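Local coordinates for extracellular solute-binding protein family 1 (Alicyclobacillus acidocaldarius subsp. acidocaldarius, PDB 4OVJ) that probably captures a solute outside the cell and delivers it to an ABC-type importer, as other family 1 solute-binding proteins do, at residues G189-A192 against R193-G196; F209-S212 against T213-Y217. All coordinates share one frame; numbering follows the deposited sequence. Where two conformers were deposited one is given.

Contact 1: residues G189-A192 against R193-G196; sequences GYWA and RQHG
Trp191 and His195, one helical turn apart, form an offset stack: the imidazole and the five-membered ring of the indole lie with centroids 4.2 Å apart and planes inclined by 25°. CB of His195 lies by Ala192 O, at 3.6 Å. Because CG stands beside the backbone N and anti to the carbonyl carbon (chi1 -69°), the ring turns back along the helix. There ND1 donates to Trp191 O at 2.8 Å in an almost straight bond; the carbonyl oxygen lies in the imidazole plane, while the donor sits above the plane of the carbonyl. Farther out, CE1 comes over one face of the indole, near its rim, and meets Trp191 NE1 at 3.3 Å; at the far end of the ring, His195 NE2 lies 3.9 Å from the same Trp191 NE1. This indole N-H is itself turned to another helix, where Ser216 OG probably accepts it. Replacing Trp191 by an alanine is likely to take away the imidazole's stacking surface, leaving the ring freer to tilt about its ND1 bond and Ser216 OG without that donor.

On another side of the helix, the Gln194 amide crosses the Tyr190 ring with the two planes 42° apart, NE2 reaching CE2 of Tyr190 at 3.3 Å. A water accepts from Gln194 NE2 and gives a weak bond to Tyr190 OH, and both polar groups also bind Pro281 O; Gln194 OE1 takes the indole N-H of Trp160. Arg193 N bonds to Gly189 O at 3.0 Å, while its guanidinium group leaves for Gly289 O and a salt bridge with Asp370. Gly196, with positive phi, is the C-prime residue of the Schellman motif that ends helix 185-194, its N bonded to Arg193 O and Gln197 N closing back on Ala192 O.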
ATOM      1  N   GLY A 189       6.604   8.731   6.978  1.00  6.30           N
ATOM      2  CA  GLY A 189       7.496   7.763   6.359  1.00  6.79           C
ATOM      3  C   GLY A 189       7.917   8.157   4.951  1.00  6.73           C
ATOM      4  O   GLY A 189       9.073   8.030   4.582  1.00  7.67           O
ATOM      5  N   TYR A 190       6.957   8.656   4.187  1.00  6.47           N
ATOM      6  CA  TYR A 190       7.184   9.174   2.841  1.00  6.87           C
ATOM      7  C   TYR A 190       8.163  10.356   2.854  1.00  6.19           C
ATOM      8  O   TYR A 190       9.155  10.353   2.134  1.00  6.42           O
ATOM      9  CB  TYR A 190       5.835   9.552   2.223  1.00  6.67           C
ATOM     10  CG  TYR A 190       5.898  10.185   0.862  1.00  7.13           C
ATOM     11  CD1 TYR A 190       6.070   9.421  -0.284  1.00  7.48           C
ATOM     12  CD2 TYR A 190       5.770  11.561   0.719  1.00  7.77           C
ATOM     13  CE1 TYR A 190       6.125  10.025  -1.532  1.00  7.76           C
ATOM     14  CE2 TYR A 190       5.827  12.165  -0.518  1.00  8.14           C
ATOM     15  CZ  TYR A 190       5.994  11.393  -1.638  1.00  7.12           C
ATOM     16  OH  TYR A 190       6.055  11.992  -2.863  1.00  7.53           O
ATOM     17  N   TRP A 191       7.915  11.327   3.720  1.00  6.16           N
ATOM     18  CA  TRP A 191       8.816  12.463   3.937  1.00  6.79           C
ATOM     19  C   TRP A 191      10.215  12.035   4.356  1.00  6.66           C
ATOM     20  O   TRP A 191      11.204  12.526   3.818  1.00  6.37           O
ATOM     21  CB  TRP A 191       8.197  13.386   4.999  1.00  7.01           C
ATOM     22  CG  TRP A 191       8.957  14.645   5.312  1.00  7.69           C
ATOM     23  CD1 TRP A 191      10.005  14.772   6.161  1.00  7.71           C
ATOM     24  CD2 TRP A 191       8.678  15.959   4.816  1.00  7.99           C
ATOM     25  NE1 TRP A 191      10.412  16.083   6.220  1.00  7.96           N
ATOM     26  CE2 TRP A 191       9.608  16.834   5.409  1.00  7.73           C
ATOM     27  CE3 TRP A 191       7.709  16.484   3.952  1.00  9.11           C
ATOM     28  CZ2 TRP A 191       9.614  18.208   5.152  1.00  8.48           C
ATOM     29  CZ3 TRP A 191       7.722  17.860   3.686  1.00 10.33           C
ATOM     30  CH2 TRP A 191       8.670  18.694   4.281  1.00  9.73           C
ATOM     31  N   ALA A 192      10.294  11.123   5.315  1.00  6.49           N
ATOM     32  CA  ALA A 192      11.582  10.653   5.790  1.00  6.86           C
ATOM     33  C   ALA A 192      12.373  10.035   4.653  1.00  7.02           C
ATOM     34  O   ALA A 192      13.561  10.308   4.512  1.00  7.61           O
ATOM     35  CB  ALA A 192      11.423   9.650   6.908  1.00  7.38           C
ATOM     36  N   ARG A 193      11.712   9.213   3.845  1.00  6.93           N
ATOM     37  CA  ARG A 193      12.381   8.558   2.711  1.00  7.33           C
ATOM     38  C   ARG A 193      12.917   9.586   1.708  1.00  7.38           C
ATOM     39  O   ARG A 193      14.006   9.418   1.162  1.00  7.87           O
ATOM     40  CB  ARG A 193      11.447   7.565   2.034  1.00  7.80           C
ATOM     41  CG  ARG A 193      11.287   6.255   2.804  1.00  8.41           C
ATOM     42  CD  ARG A 193      10.077   5.474   2.325  1.00  8.90           C
ATOM     43  NE  ARG A 193      10.043   5.276   0.865  1.00  9.38           N
ATOM     44  CZ  ARG A 193      10.522   4.221   0.189  1.00  9.66           C
ATOM     45  NH1 ARG A 193      11.114   3.199   0.798  1.00 10.68           N
ATOM     46  NH2 ARG A 193      10.410   4.188  -1.135  1.00 11.51           N
ATOM     47  N   GLN A 194      12.173  10.676   1.506  1.00  7.53           N
ATOM     48  CA  GLN A 194      12.646  11.756   0.634  1.00  8.30           C
ATOM     49  C   GLN A 194      13.923  12.415   1.148  1.00  8.59           C
ATOM     50  O   GLN A 194      14.686  12.988   0.374  1.00  9.23           O
ATOM     51  CB  GLN A 194      11.597  12.831   0.466  1.00  8.04           C
ATOM     52  CG  GLN A 194      10.319  12.370  -0.165  1.00  8.13           C
ATOM     53  CD  GLN A 194       9.295  13.469  -0.217  1.00  8.58           C
ATOM     54  OE1 GLN A 194       9.083  14.182   0.766  1.00  9.10           O
ATOM     55  NE2 GLN A 194       8.685  13.646  -1.380  1.00  9.54           N
ATOM     56  N   HIS A 195      14.125  12.364   2.462  1.00  8.57           N
ATOM     57  CA  HIS A 195      15.298  12.933   3.101  1.00  9.24           C
ATOM     58  C   HIS A 195      16.396  11.911   3.343  1.00  9.71           C
ATOM     59  O   HIS A 195      17.304  12.158   4.133  1.00 12.44           O
ATOM     60  CB  HIS A 195      14.879  13.630   4.395  1.00  9.24           C
ATOM     61  CG  HIS A 195      14.083  14.865   4.138  1.00  8.90           C
ATOM     62  ND1 HIS A 195      12.757  14.836   3.769  1.00  9.20           N
ATOM     63  CD2 HIS A 195      14.455  16.164   4.109  1.00  9.90           C
ATOM     64  CE1 HIS A 195      12.333  16.070   3.559  1.00  9.62           C
ATOM     65  NE2 HIS A 195      13.346  16.892   3.760  1.00 10.32           N
ATOM     66  N   GLY A 196      16.332  10.789   2.630  1.00  9.59           N
ATOM     67  CA  GLY A 196      17.367   9.761   2.704  1.00 11.40           C
ATOM     68  C   GLY A 196      17.335   8.979   3.998  1.00 10.42           C
ATOM     69  O   GLY A 196      18.315   8.331   4.363  1.00 11.86           O
TER
HETATM   70  O   HOH W   1       9.375  11.928  -3.560  1.00 10.32           O

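Contact 2: residues F209-S212 against T213-Y217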
ATOM      1  N   PHE A 209      15.416   8.091  11.336  1.00 10.27           N
ATOM      2  CA  PHE A 209      15.422   9.484  10.905  1.00 10.98           C
ATOM      3  C   PHE A 209      15.888  10.380  12.041  1.00 13.00           C
ATOM      4  O   PHE A 209      15.935   9.965  13.198  1.00 13.72           O
ATOM      5  CB  PHE A 209      14.023   9.913  10.463  1.00 10.13           C
ATOM      6  CG  PHE A 209      13.000   9.793  11.550  1.00  9.80           C
ATOM      7  CD1 PHE A 209      12.759  10.852  12.424  1.00  9.45           C
ATOM      8  CD2 PHE A 209      12.304   8.604  11.732  1.00  9.05           C
ATOM      9  CE1 PHE A 209      11.832  10.730  13.438  1.00 10.28           C
ATOM     10  CE2 PHE A 209      11.365   8.484  12.737  1.00  9.75           C
ATOM     11  CZ  PHE A 209      11.136   9.548  13.596  1.00 10.42           C
ATOM     12  N   THR A 210      16.204  11.623  11.694  1.00 14.07           N
ATOM     13  CA  THR A 210      16.699  12.600  12.657  1.00 15.76           C
ATOM     14  C   THR A 210      15.594  13.554  13.096  1.00 14.57           C
ATOM     15  O   THR A 210      14.558  13.692  12.444  1.00 14.34           O
ATOM     16  CB  THR A 210      17.808  13.453  12.041  1.00 18.56           C
ATOM     17  OG1 THR A 210      17.278  14.182  10.933  1.00 22.04           O
ATOM     18  CG2 THR A 210      18.973  12.588  11.582  1.00 20.00           C
ATOM     19  N   GLU A 211      15.839  14.249  14.199  1.00 15.63           N
ATOM     20  CA  GLU A 211      14.888  15.233  14.697  1.00 16.48           C
ATOM     21  C   GLU A 211      14.577  16.307  13.662  1.00 14.00           C
ATOM     22  O   GLU A 211      13.418  16.693  13.503  1.00 14.41           O
ATOM     23  CB  GLU A 211      15.411  15.864  15.978  1.00 19.48           C
ATOM     24  CG  GLU A 211      14.401  16.723  16.698  1.00 22.11           C
ATOM     25  CD  GLU A 211      14.962  17.258  17.989  1.00 26.04           C
ATOM     26  OE1 GLU A 211      15.331  16.435  18.856  1.00 28.80           O
ATOM     27  OE2 GLU A 211      15.050  18.489  18.132  1.00 28.97           O
ATOM     28  N   SER A 212      15.610  16.771  12.977  0.50 14.28           N
ATOM     29  CA  SER A 212      15.480  17.794  11.955  0.50 15.70           C
ATOM     30  C   SER A 212      14.458  17.415  10.885  0.50 14.24           C
ATOM     31  O   SER A 212      13.627  18.221  10.473  0.50 13.09           O
ATOM     32  CB  SER A 212      16.839  18.000  11.303  0.50 17.70           C
ATOM     33  OG  SER A 212      16.821  19.151  10.512  0.50 21.82           O
ATOM     34  N   THR A 213      14.531  16.171  10.438  1.00 12.71           N
ATOM     35  CA  THR A 213      13.620  15.661   9.410  1.00 11.00           C
ATOM     36  C   THR A 213      12.164  15.688   9.880  1.00  9.78           C
ATOM     37  O   THR A 213      11.260  16.081   9.136  1.00 10.90           O
ATOM     38  CB  THR A 213      14.020  14.238   9.058  1.00 10.11           C
ATOM     39  OG1 THR A 213      15.368  14.259   8.577  1.00 11.22           O
ATOM     40  CG2 THR A 213      13.075  13.638   8.015  1.00  9.85           C
ATOM     41  N   LEU A 214      11.938  15.289  11.124  1.00  8.86           N
ATOM     42  CA  LEU A 214      10.587  15.307  11.673  1.00  8.40           C
ATOM     43  C   LEU A 214      10.105  16.736  11.916  1.00  8.83           C
ATOM     44  O   LEU A 214       8.976  17.066  11.602  1.00  9.37           O
ATOM     45  CB  LEU A 214      10.495  14.487  12.951  1.00  9.12           C
ATOM     46  CG  LEU A 214       9.156  14.464  13.685  1.00  9.34           C
ATOM     47  CD1 LEU A 214       8.032  14.078  12.743  1.00  9.63           C
ATOM     48  CD2 LEU A 214       9.267  13.481  14.844  1.00  9.69           C
ATOM     49  N   VAL A 215      10.969  17.592  12.450  1.00  9.91           N
ATOM     50  CA  VAL A 215      10.577  18.980  12.693  1.00 10.24           C
ATOM     51  C   VAL A 215      10.236  19.709  11.388  1.00  9.42           C
ATOM     52  O   VAL A 215       9.286  20.491  11.351  1.00  9.64           O
ATOM     53  CB  VAL A 215      11.648  19.748  13.499  1.00 11.32           C
ATOM     54  CG1 VAL A 215      11.308  21.230  13.578  1.00 12.19           C
ATOM     55  CG2 VAL A 215      11.731  19.172  14.900  1.00 11.33           C
ATOM     56  N   SER A 216      10.975  19.443  10.316  1.00  9.21           N
ATOM     57  CA  SER A 216      10.677  20.115   9.042  1.00  9.06           C
ATOM     58  C   SER A 216       9.304  19.677   8.506  1.00  8.74           C
ATOM     59  O   SER A 216       8.544  20.487   7.963  1.00  8.92           O
ATOM     60  CB  SER A 216      11.798  19.920   8.016  1.00 10.74           C
ATOM     61  OG  SER A 216      11.908  18.572   7.607  1.00 13.16           O
ATOM     62  N   TYR A 217       8.973  18.404   8.695  1.00  8.02           N
ATOM     63  CA  TYR A 217       7.649  17.890   8.317  1.00  7.47           C
ATOM     64  C   TYR A 217       6.565  18.556   9.146  1.00  7.49           C
ATOM     65  O   TYR A 217       5.567  19.069   8.620  1.00  7.32           O
ATOM     66  CB  TYR A 217       7.643  16.389   8.541  1.00  7.39           C
ATOM     67  CG  TYR A 217       6.334  15.652   8.453  1.00  7.88           C
ATOM     68  CD1 TYR A 217       5.866  15.162   7.251  1.00  8.11           C
ATOM     69  CD2 TYR A 217       5.618  15.354   9.592  1.00  8.39           C
ATOM     70  CE1 TYR A 217       4.697  14.426   7.173  1.00  8.46           C
ATOM     71  CE2 TYR A 217       4.452  14.623   9.534  1.00  8.96           C
ATOM     72  CZ  TYR A 217       4.000  14.155   8.316  1.00  8.23           C
ATOM     73  OH  TYR A 217       2.863  13.401   8.266  1.00 10.09           O
TER
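The Phe209 ring meets Leu214 obliquely, its CE1 atom 4.0 Å from the methyl CD2 and equally near CB of the leucine. Phe188 of helix 185-194 packs edge-to-face with the same phenyl ring, and Met406 and Trp185 also touch the Phe209 side chain. Tyr217, whose ring leads away from residues 209-212, makes edge-to-face pairs with Phe188, Trp191 and Trp221.

Thr210 is the N-cap residue of helix 211-226. Its OG1 lies 3.0 Å from Thr213 OG1, the two side chains crossing at about a right angle; Gln197 OE1 bonds to Thr213 OG1 and to the Thr210 backbone N, tying the start of the helix to the preceding loop. Leu214 N reaches back to Thr210 O in a weak bond of 3.3 Å. The next bond along the helix is shorter: Val215 N donates to Glu211 O at 2.8 Å, nearly along the C=O axis, and CG2 of Val215 runs beside CG of Glu211. With OG between its backbone N and carbonyl carbon (chi1 67°), Ser216 turns its hydroxyl back to Thr213 O, 3.0 Å from OG. Tyr217 N reaches this oxygen from the same face.

Leu214 and Val215 rest on Ala402 of helix 398-414, Leu214 also meets Phe384 and Met387 of helix 377-392, and Thr213 faces Phe188 of helix 185-194.

How the contacts relate
Contact 1 comes first along the chain, at the C-terminal end of helix 185-194; contact 2 follows at the N-terminal end of helix 211-226, beyond the intervening short strand 207-208. Their centres lie about 10 Å apart and the two touch directly. CZ2 of Trp191 comes within 3.6 Å of Tyr217 N, and CA of Ala192 packs 4.0 Å from CG2 of Thr213. Gln197 serves both helix ends. One helix thus ends against the beginning of the next, on the same side of the chain's centre, with helices 377-392 and 398-414 packed against contact 2.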